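Local coordinates for protein Asp/Glu-specific dipeptidyl-peptidase (Flavobacterium psychrophilum, PDB 5JXF) that removes dipeptides from the N-terminus of oligopeptides as a serine peptidase strictly specific for Asp or Glu at the P1 position, at residues E88-K93 against N721-V726; Q185-R190 against Y198-T203; F206-L211 against R242-K247. One frame throughout, in Å; residues are numbered along the deposited sequence.

Interaction 1. Residues E88-K93 against N721-V726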
loop_
_atom_site.group_PDB
_atom_site.type_symbol
_atom_site.label_atom_id
_atom_site.label_comp_id
_atom_site.label_asym_id
_atom_site.label_seq_id
_atom_site.Cartn_x
_atom_site.Cartn_y
_atom_site.Cartn_z
ATOM N N GLU A 88 -33.041 1.058 -1.006
ATOM C CA GLU A 88 -33.787 2.301 -0.900
ATOM C C GLU A 88 -34.631 2.529 -2.146
ATOM O O GLU A 88 -34.208 2.234 -3.256
ATOM C CB GLU A 88 -32.869 3.497 -0.665
ATOM C CG GLU A 88 -31.867 3.740 -1.774
ATOM C CD GLU A 88 -30.478 3.279 -1.385
ATOM O OE1 GLU A 88 -30.381 2.306 -0.612
ATOM O OE2 GLU A 88 -29.495 3.899 -1.837
ATOM N N VAL A 89 -35.856 3.007 -1.943
ATOM C CA VAL A 89 -36.751 3.295 -3.060
ATOM C C VAL A 89 -36.371 4.617 -3.728
ATOM O O VAL A 89 -36.284 5.645 -3.056
ATOM C CB VAL A 89 -38.216 3.367 -2.603
ATOM C CG1 VAL A 89 -39.109 3.342 -3.819
ATOM C CG2 VAL A 89 -38.545 2.192 -1.638
ATOM N N ILE A 90 -36.157 4.606 -5.042
ATOM C CA ILE A 90 -35.702 5.830 -5.708
ATOM C C ILE A 90 -36.622 6.210 -6.864
ATOM O O ILE A 90 -36.286 7.015 -7.723
ATOM C CB ILE A 90 -34.235 5.693 -6.188
ATOM C CG1 ILE A 90 -34.033 4.488 -7.096
ATOM C CG2 ILE A 90 -33.315 5.549 -5.008
ATOM C CD1 ILE A 90 -32.755 4.619 -7.965
ATOM N N SER A 91 -37.828 5.658 -6.842
ATOM C CA SER A 91 -38.828 5.964 -7.857
ATOM C C SER A 91 -40.234 5.682 -7.399
ATOM O O SER A 91 -40.436 4.811 -6.562
ATOM C CB SER A 91 -38.520 5.168 -9.133
ATOM O OG SER A 91 -39.629 4.304 -9.387
ATOM N N PRO A 92 -41.215 6.423 -7.943
ATOM C CA PRO A 92 -42.572 6.059 -7.507
ATOM C C PRO A 92 -43.132 4.787 -8.147
ATOM O O PRO A 92 -44.332 4.561 -8.016
ATOM C CB PRO A 92 -43.418 7.277 -7.909
ATOM C CG PRO A 92 -42.625 7.915 -9.123
ATOM C CD PRO A 92 -41.166 7.685 -8.711
ATOM N N LYS A 93 -42.316 3.972 -8.815
ATOM C CA LYS A 93 -42.838 2.706 -9.341
ATOM C C LYS A 93 -42.052 1.488 -8.829
ATOM O O LYS A 93 -41.933 0.474 -9.523
ATOM C CB LYS A 93 -42.869 2.746 -10.874
ATOM C CG LYS A 93 -43.981 3.657 -11.408
ATOM C CD LYS A 93 -44.297 3.437 -12.881
ATOM C CE LYS A 93 -43.165 3.928 -13.754
ATOM N NZ LYS A 93 -43.584 4.007 -15.188
ATOM N N ASN A 721 -35.229 8.200 -16.087
ATOM C CA ASN A 721 -36.421 9.009 -16.320
ATOM C C ASN A 721 -37.458 8.778 -15.226
ATOM O O ASN A 721 -38.309 9.628 -14.968
ATOM C CB ASN A 721 -37.020 8.704 -17.700
ATOM C CG ASN A 721 -36.125 9.179 -18.846
ATOM O OD1 ASN A 721 -35.363 10.135 -18.694
ATOM N ND2 ASN A 721 -36.229 8.522 -19.998
ATOM N N GLU A 722 -37.342 7.619 -14.582
ATOM C CA GLU A 722 -38.208 7.186 -13.491
ATOM C C GLU A 722 -37.888 7.942 -12.202
ATOM O O GLU A 722 -38.721 8.040 -11.313
ATOM C CB GLU A 722 -38.021 5.684 -13.276
ATOM C CG GLU A 722 -39.204 4.913 -12.833
ATOM C CD GLU A 722 -38.874 3.438 -12.695
ATOM O OE1 GLU A 722 -38.313 2.857 -13.645
ATOM O OE2 GLU A 722 -39.148 2.872 -11.615
ATOM N N MET A 723 -36.671 8.466 -12.090
ATOM C CA MET A 723 -36.269 9.075 -10.824
ATOM C C MET A 723 -36.602 10.563 -10.788
ATOM O O MET A 723 -36.963 11.151 -11.793
ATOM C CB MET A 723 -34.780 8.867 -10.577
ATOM C CG MET A 723 -34.314 7.420 -10.689
ATOM S SD MET A 723 -32.509 7.372 -10.718
ATOM C CE MET A 723 -32.233 5.847 -11.614
ATOM N N LYS A 724 -36.510 11.164 -9.614
ATOM C CA LYS A 724 -36.608 12.606 -9.516
ATOM C C LYS A 724 -35.211 13.178 -9.229
ATOM O O LYS A 724 -34.732 13.128 -8.104
ATOM C CB LYS A 724 -37.603 13.010 -8.436
ATOM C CG LYS A 724 -37.657 14.515 -8.193
ATOM C CD LYS A 724 -38.710 14.846 -7.153
ATOM C CE LYS A 724 -38.899 16.341 -6.990
ATOM N NZ LYS A 724 -39.994 16.620 -6.022
ATOM N N LEU A 725 -34.560 13.693 -10.268
ATOM C CA LEU A 725 -33.229 14.281 -10.158
ATOM C C LEU A 725 -33.350 15.706 -9.653
ATOM O O LEU A 725 -34.131 16.477 -10.190
ATOM C CB LEU A 725 -32.530 14.239 -11.515
ATOM C CG LEU A 725 -32.459 12.837 -12.126
ATOM C CD1 LEU A 725 -31.685 12.867 -13.426
ATOM C CD2 LEU A 725 -31.819 11.844 -11.144
ATOM N N VAL A 726 -32.621 16.053 -8.602
ATOM C CA VAL A 726 -32.760 17.390 -8.013
ATOM C C VAL A 726 -31.415 18.098 -7.816
ATOM O O VAL A 726 -30.357 17.461 -7.829
ATOM C CB VAL A 726 -33.479 17.336 -6.656
ATOM C CG1 VAL A 726 -34.947 16.941 -6.849
ATOM C CG2 VAL A 726 -32.779 16.361 -5.701
HETATM O O HOH W 1 -35.601 9.491 -7.289
#

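Interaction 2. Residues Q185-R190 against Y198-T203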
loop_
_atom_site.group_PDB
_atom_site.type_symbol
_atom_site.label_atom_id
_atom_site.label_comp_id
_atom_site.label_asym_id
_atom_site.label_seq_id
_atom_site.Cartn_x
_atom_site.Cartn_y
_atom_site.Cartn_z
ATOM N N GLN A 185 -49.894 -7.625 6.618
ATOM C CA GLN A 185 -48.712 -7.286 7.360
ATOM C C GLN A 185 -48.297 -8.388 8.309
ATOM O O GLN A 185 -49.067 -9.314 8.583
ATOM C CB GLN A 185 -48.931 -5.988 8.136
ATOM C CG GLN A 185 -49.238 -4.801 7.227
ATOM C CD GLN A 185 -49.705 -3.575 7.997
ATOM O OE1 GLN A 185 -50.130 -3.659 9.167
ATOM N NE2 GLN A 185 -49.640 -2.427 7.345
ATOM N N GLU A 186 -47.083 -8.249 8.827
ATOM C CA GLU A 186 -46.468 -9.219 9.733
ATOM C C GLU A 186 -45.789 -8.530 10.910
ATOM O O GLU A 186 -45.206 -7.450 10.768
ATOM C CB GLU A 186 -45.440 -10.078 8.997
ATOM C CG GLU A 186 -46.035 -11.099 8.059
ATOM C CD GLU A 186 -44.997 -11.681 7.123
ATOM O OE1 GLU A 186 -43.958 -12.194 7.626
ATOM O OE2 GLU A 186 -45.221 -11.609 5.887
ATOM N N ASN A 187 -45.870 -9.170 12.070
ATOM C CA ASN A 187 -45.174 -8.709 13.251
ATOM C C ASN A 187 -43.885 -9.481 13.458
ATOM O O ASN A 187 -43.806 -10.656 13.103
ATOM C CB ASN A 187 -46.079 -8.841 14.461
ATOM C CG ASN A 187 -47.257 -7.924 14.366
ATOM O OD1 ASN A 187 -47.196 -6.926 13.640
ATOM N ND2 ASN A 187 -48.346 -8.250 15.072
ATOM N N LYS A 188 -42.884 -8.798 14.014
ATOM C CA LYS A 188 -41.578 -9.378 14.343
ATOM C C LYS A 188 -41.045 -8.687 15.585
ATOM O O LYS A 188 -40.844 -7.481 15.565
ATOM C CB LYS A 188 -40.581 -9.214 13.184
ATOM C CG LYS A 188 -39.163 -9.683 13.508
ATOM C CD LYS A 188 -39.161 -11.142 13.956
ATOM C CE LYS A 188 -37.751 -11.707 14.061
ATOM N NZ LYS A 188 -37.803 -13.152 14.425
ATOM N N VAL A 189 -40.826 -9.441 16.658
ATOM C CA VAL A 189 -40.310 -8.886 17.901
ATOM C C VAL A 189 -38.787 -9.060 17.958
ATOM O O VAL A 189 -38.275 -10.148 17.709
ATOM C CB VAL A 189 -40.962 -9.558 19.138
ATOM C CG1 VAL A 189 -40.315 -9.068 20.414
ATOM C CG2 VAL A 189 -42.482 -9.303 19.164
ATOM N N ARG A 190 -38.077 -7.982 18.279
ATOM C CA ARG A 190 -36.625 -8.001 18.313
ATOM C C ARG A 190 -36.093 -7.654 19.672
ATOM O O ARG A 190 -36.700 -6.878 20.411
ATOM C CB ARG A 190 -36.045 -7.016 17.292
ATOM C CG ARG A 190 -36.360 -7.354 15.877
ATOM C CD ARG A 190 -35.483 -8.489 15.350
ATOM N NE ARG A 190 -35.751 -8.667 13.925
ATOM C CZ ARG A 190 -34.977 -9.335 13.078
ATOM N NH1 ARG A 190 -33.869 -9.930 13.504
ATOM N NH2 ARG A 190 -35.322 -9.412 11.798
ATOM N N TYR A 198 -37.513 -4.910 24.582
ATOM C CA TYR A 198 -38.095 -5.664 23.478
ATOM C C TYR A 198 -39.004 -4.769 22.645
ATOM O O TYR A 198 -39.906 -4.108 23.179
ATOM C CB TYR A 198 -38.864 -6.883 23.994
ATOM C CG TYR A 198 -37.973 -7.933 24.611
ATOM C CD1 TYR A 198 -37.596 -7.858 25.948
ATOM C CD2 TYR A 198 -37.494 -8.996 23.854
ATOM C CE1 TYR A 198 -36.771 -8.821 26.517
ATOM C CE2 TYR A 198 -36.675 -9.965 24.415
ATOM C CZ TYR A 198 -36.316 -9.874 25.745
ATOM O OH TYR A 198 -35.494 -10.834 26.301
ATOM N N ILE A 199 -38.752 -4.743 21.337
ATOM C CA ILE A 199 -39.499 -3.894 20.422
ATOM C C ILE A 199 -40.101 -4.707 19.297
ATOM O O ILE A 199 -39.404 -5.526 18.685
ATOM C CB ILE A 199 -38.614 -2.808 19.802
ATOM C CG1 ILE A 199 -38.107 -1.845 20.874
ATOM C CG2 ILE A 199 -39.374 -2.061 18.706
ATOM C CD1 ILE A 199 -37.018 -0.909 20.365
ATOM N N LEU A 200 -41.386 -4.468 19.027
ATOM C CA LEU A 200 -42.092 -5.114 17.924
ATOM C C LEU A 200 -42.205 -4.215 16.714
ATOM O O LEU A 200 -42.592 -3.052 16.812
ATOM C CB LEU A 200 -43.502 -5.557 18.359
ATOM C CG LEU A 200 -44.406 -6.182 17.280
ATOM C CD1 LEU A 200 -45.376 -7.174 17.915
ATOM C CD2 LEU A 200 -45.184 -5.147 16.473
ATOM N N PHE A 201 -41.922 -4.806 15.560
ATOM C CA PHE A 201 -41.990 -4.131 14.282
ATOM C C PHE A 201 -43.135 -4.698 13.466
ATOM O O PHE A 201 -43.159 -5.889 13.147
ATOM C CB PHE A 201 -40.663 -4.289 13.512
ATOM C CG PHE A 201 -39.508 -3.562 14.138
ATOM C CD1 PHE A 201 -38.921 -4.036 15.304
ATOM C CD2 PHE A 201 -38.988 -2.421 13.545
ATOM C CE1 PHE A 201 -37.843 -3.374 15.882
ATOM C CE2 PHE A 201 -37.919 -1.751 14.116
ATOM C CZ PHE A 201 -37.341 -2.228 15.285
ATOM N N VAL A 202 -44.095 -3.838 13.153
ATOM C CA VAL A 202 -45.103 -4.156 12.166
ATOM C C VAL A 202 -44.476 -3.910 10.805
ATOM O O VAL A 202 -43.857 -2.870 10.580
ATOM C CB VAL A 202 -46.367 -3.291 12.307
ATOM C CG1 VAL A 202 -47.330 -3.625 11.185
ATOM C CG2 VAL A 202 -47.024 -3.497 13.673
ATOM N N THR A 203 -44.643 -4.860 9.896
ATOM C CA THR A 203 -43.942 -4.806 8.633
ATOM C C THR A 203 -44.793 -5.308 7.501
ATOM O O THR A 203 -45.803 -6.023 7.712
ATOM C CB THR A 203 -42.651 -5.664 8.654
ATOM O OG1 THR A 203 -43.011 -7.052 8.639
ATOM C CG2 THR A 203 -41.800 -5.363 9.893
#

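Interaction 3. Residues F206-L211 against R242-K247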
loop_
_atom_site.group_PDB
_atom_site.type_symbol
_atom_site.label_atom_id
_atom_site.label_comp_id
_atom_site.label_asym_id
_atom_site.label_seq_id
_atom_site.Cartn_x
_atom_site.Cartn_y
_atom_site.Cartn_z
ATOM N N PHE A 206 -42.692 -7.784 1.012
ATOM C CA PHE A 206 -42.962 -8.051 -0.394
ATOM C C PHE A 206 -42.121 -9.250 -0.864
ATOM O O PHE A 206 -40.998 -9.442 -0.400
ATOM C CB PHE A 206 -42.702 -6.786 -1.234
ATOM C CG PHE A 206 -43.697 -5.679 -0.957
ATOM C CD1 PHE A 206 -43.577 -4.898 0.192
ATOM C CD2 PHE A 206 -44.781 -5.460 -1.810
ATOM C CE1 PHE A 206 -44.486 -3.907 0.460
ATOM C CE2 PHE A 206 -45.710 -4.477 -1.531
ATOM C CZ PHE A 206 -45.569 -3.699 -0.389
ATOM N N LYS A 207 -42.675 -10.064 -1.760
ATOM C CA LYS A 207 -42.079 -11.359 -2.081
ATOM C C LYS A 207 -41.876 -11.550 -3.576
ATOM O O LYS A 207 -41.455 -12.616 -4.030
ATOM C CB LYS A 207 -42.947 -12.494 -1.506
ATOM C CG LYS A 207 -42.882 -12.581 0.026
ATOM C CD LYS A 207 -43.887 -13.596 0.606
ATOM C CE LYS A 207 -44.500 -13.117 1.937
ATOM N NZ LYS A 207 -45.547 -12.040 1.780
ATOM N N ASP A 208 -42.184 -10.513 -4.339
ATOM C CA ASP A 208 -41.968 -10.537 -5.774
ATOM C C ASP A 208 -41.056 -9.363 -6.143
ATOM O O ASP A 208 -41.536 -8.312 -6.570
ATOM C CB ASP A 208 -43.312 -10.474 -6.530
ATOM C CG ASP A 208 -43.142 -10.496 -8.042
ATOM O OD1 ASP A 208 -41.996 -10.633 -8.530
ATOM O OD2 ASP A 208 -44.166 -10.394 -8.748
ATOM N N VAL A 209 -39.748 -9.567 -5.964
ATOM C CA VAL A 209 -38.715 -8.561 -6.251
ATOM C C VAL A 209 -37.818 -9.007 -7.413
ATOM O O VAL A 209 -37.105 -10.006 -7.318
ATOM C CB VAL A 209 -37.867 -8.290 -4.998
ATOM C CG1 VAL A 209 -36.722 -7.295 -5.290
ATOM C CG2 VAL A 209 -38.774 -7.802 -3.857
ATOM N N ARG A 210 -37.869 -8.264 -8.512
ATOM C CA ARG A 210 -37.209 -8.671 -9.756
ATOM C C ARG A 210 -35.957 -7.836 -10.043
ATOM O O ARG A 210 -35.908 -6.664 -9.699
ATOM C CB ARG A 210 -38.179 -8.560 -10.930
ATOM C CG ARG A 210 -39.495 -9.280 -10.676
ATOM C CD ARG A 210 -40.482 -9.100 -11.804
ATOM N NE ARG A 210 -41.781 -9.620 -11.381
ATOM C CZ ARG A 210 -42.901 -9.529 -12.084
ATOM N NH1 ARG A 210 -42.898 -8.941 -13.264
ATOM N NH2 ARG A 210 -44.030 -10.028 -11.598
ATOM N N LEU A 211 -34.958 -8.467 -10.658
ATOM C CA LEU A 211 -33.700 -7.803 -11.026
ATOM C C LEU A 211 -33.889 -6.850 -12.193
ATOM O O LEU A 211 -34.409 -7.240 -13.247
ATOM C CB LEU A 211 -32.626 -8.834 -11.385
ATOM C CG LEU A 211 -31.271 -8.288 -11.882
ATOM C CD1 LEU A 211 -30.624 -7.333 -10.874
ATOM C CD2 LEU A 211 -30.322 -9.428 -12.224
ATOM N N ARG A 242 -36.750 -4.117 -8.639
ATOM C CA ARG A 242 -38.043 -3.434 -8.613
ATOM C C ARG A 242 -39.043 -4.232 -7.778
ATOM O O ARG A 242 -39.199 -5.427 -7.983
ATOM C CB ARG A 242 -38.606 -3.211 -10.017
ATOM C CG ARG A 242 -39.913 -2.406 -9.990
ATOM C CD ARG A 242 -40.601 -2.352 -11.328
ATOM N NE ARG A 242 -39.675 -1.971 -12.388
ATOM C CZ ARG A 242 -39.294 -0.720 -12.622
ATOM N NH1 ARG A 242 -39.757 0.266 -11.859
ATOM N NH2 ARG A 242 -38.440 -0.461 -13.607
ATOM N N VAL A 243 -39.683 -3.572 -6.823
ATOM C CA VAL A 243 -40.617 -4.251 -5.938
ATOM C C VAL A 243 -41.965 -4.347 -6.673
ATOM O O VAL A 243 -42.418 -3.385 -7.278
ATOM C CB VAL A 243 -40.783 -3.511 -4.599
ATOM C CG1 VAL A 243 -41.781 -4.260 -3.671
ATOM C CG2 VAL A 243 -39.447 -3.324 -3.911
ATOM N N TYR A 244 -42.581 -5.519 -6.650
ATOM C CA TYR A 244 -43.876 -5.712 -7.309
ATOM C C TYR A 244 -44.945 -6.027 -6.276
ATOM O O TYR A 244 -44.638 -6.604 -5.222
ATOM C CB TYR A 244 -43.792 -6.834 -8.341
ATOM C CG TYR A 244 -43.223 -6.393 -9.667
ATOM C CD1 TYR A 244 -41.849 -6.183 -9.832
ATOM C CD2 TYR A 244 -44.058 -6.194 -10.756
ATOM C CE1 TYR A 244 -41.342 -5.780 -11.052
ATOM C CE2 TYR A 244 -43.566 -5.786 -11.968
ATOM C CZ TYR A 244 -42.210 -5.581 -12.118
ATOM O OH TYR A 244 -41.750 -5.174 -13.340
ATOM N N ALA A 245 -46.193 -5.666 -6.574
ATOM C CA ALA A 245 -47.298 -5.871 -5.631
ATOM C C ALA A 245 -48.574 -6.306 -6.357
ATOM O O ALA A 245 -48.629 -6.216 -7.577
ATOM C CB ALA A 245 -47.542 -4.602 -4.840
ATOM N N ASN A 246 -49.592 -6.795 -5.631
ATOM C CA ASN A 246 -50.849 -7.148 -6.314
ATOM C C ASN A 246 -51.696 -5.910 -6.591
ATOM O O ASN A 246 -51.250 -4.788 -6.365
ATOM C CB ASN A 246 -51.681 -8.190 -5.532
ATOM C CG ASN A 246 -52.035 -7.752 -4.118
ATOM O OD1 ASN A 246 -52.038 -6.566 -3.794
ATOM N ND2 ASN A 246 -52.390 -8.723 -3.278
ATOM N N LYS A 247 -52.927 -6.101 -7.069
ATOM C CA LYS A 247 -53.718 -4.956 -7.516
ATOM C C LYS A 247 -54.152 -4.038 -6.370
ATOM O O LYS A 247 -54.658 -2.945 -6.602
ATOM C CB LYS A 247 -54.920 -5.431 -8.342
ATOM C CG LYS A 247 -54.520 -5.735 -9.800
ATOM C CD LYS A 247 -55.710 -5.867 -10.742
HETATM O O HOH W 2 -44.693 -8.737 -3.593
#

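Interaction 1. Residues E88-K93 against N721-V726
S91 and E722 make the direct polar link between the two segments: the serine hydroxyl gives its hydrogen to the glutamate, S91 OG to E722 OE2 at 2.7 Å, arriving on the anti side of the carboxylate and 16° out of its plane. Next to this bond, P92 CD rests 3.6 Å from E722 O. M723 lies alongside I90, pointing the same way, and its methyl CE meets I90 CD1 at 3.9 Å. A water donates to I90 O and accepts from K724 N, bridging the two backbones. Here the turn after strand 85-89 meets the connection between the C-terminal helix and the short final strand. S91 is the head of an ST turn, in which K93 N donates to S91 OG at 2.8 Å; that nearly straight bond (167°) fixes the hydroxyl oxygen while its proton goes to E722. The same E722 OE2 forms a salt bridge with R242 NH1, a nitrogen that probably also donates to K93 O. With an alanine in place of E722, the S91 hydroxyl would probably lose its acceptor and the R242 guanidinium one of its counter-charges. Farther out, L707 of helix 703-713 packs on M723, and L673 and L95 on I90.

Interaction 2. Residues Q185-R190 against Y198-T203
Q185 lays its CB 3.2 Å from T203 O, and its amide oxygen OE1 reaches CG1 of V202; this oxygen takes its hydrogen bond from E182 N. E186 opens the antiparallel pairing. Its N donates to T203 O, and its own O is gripped twice by T203, by the backbone N at 2.8 Å and by the hydroxyl OG1 at 3.1 Å. The hydroxyl comes from above the carbonyl plane, brought there by a chi1 of 72° that sets OG1 between the backbone N and carbonyl carbon of T203. N187, in a non-hydrogen-bonded pair with V202, runs side by side with it, OD1 3.4 Å from V202 CG2, while ND2 donates to the carbonyls of T176 and F179. K188 exchanges backbone bonds with F201, whose ring turns an edge to K188 O. At V189 the strands come closest, CA to CA 4.2 Å from L200; its CG2 meets L200 CD1 at 3.8 Å, the side chains crossing at about a right angle beneath helix 162-178. R190 completes the register with paired bonds to I199. The two strands, 186-192 and 197-214, are the arms of a beta hairpin. The face with V189, L200 and V202 is largely apolar, so the N187 amide is a polar intrusion: OD1 is buried against V202 without a partner, a desolvation cost probably offset by the two bonds of ND2.

Interaction 3. Residues F206-L211 against R242-K247
R210 and R242 form an antiparallel hydrogen-bonded pair, R242 N to R210 O at 2.9 Å and R210 N to R242 O at 3.2 Å, between strand segments inclined at 146°. On the face that carries them, the guanidinium of R210 lies flat on the Y244 ring, planes 12° apart, with R210 CZ 3.7 Å from the ring centroid in a cation-pi stack. R210 CD lies over the same face as a CH-pi contact. R210 also grips the carboxylate of D208 side-on, NE to OD1 at 3.0 Å and NH2 to OD2 at 2.9 Å, a bidentate salt bridge. Strands 197-214 and 239-245 are neighbours in an antiparallel sheet consistent with one barrel of the chymotrypsin-like double-barrel fold of S46 peptidases; D237 just precedes strand 239-245 and H101 soon follows strand 95-98, both probable charge-relay residues. The carboxylate fixes the rotation of the guanidinium and probably balances its charge; D208 OD2 also accepts from N258, and Y244 OH is hydrogen-bonded to E130. V209 and V243 point to the other face, where V243 CG1 packs 3.6 Å from F206 CG. F206 sets a ring edge against the A245 methyl, CE2 to CB 3.8 Å. A water joins K207 N to Y244 O.

In the fold
All three contacts reach the same antiparallel sheet. Along the chain, interaction 2 closes before interaction 3 opens, and both are nested inside the long loop closed by interaction 1. Interactions 2 and 3 share strand 197-214, which pairs with 186-192 near its start and with 239-245 farther on; their centres are about 21 Å apart. Interaction 1 lies about 16 Å from interaction 3, centre to centre, and is joined to it through the side chain of R242. Interactions 1 and 2 do not touch, with about 13 Å between nearest atoms. The C-terminal segment 721-726 is thereby fastened to a sheet built from much earlier residues.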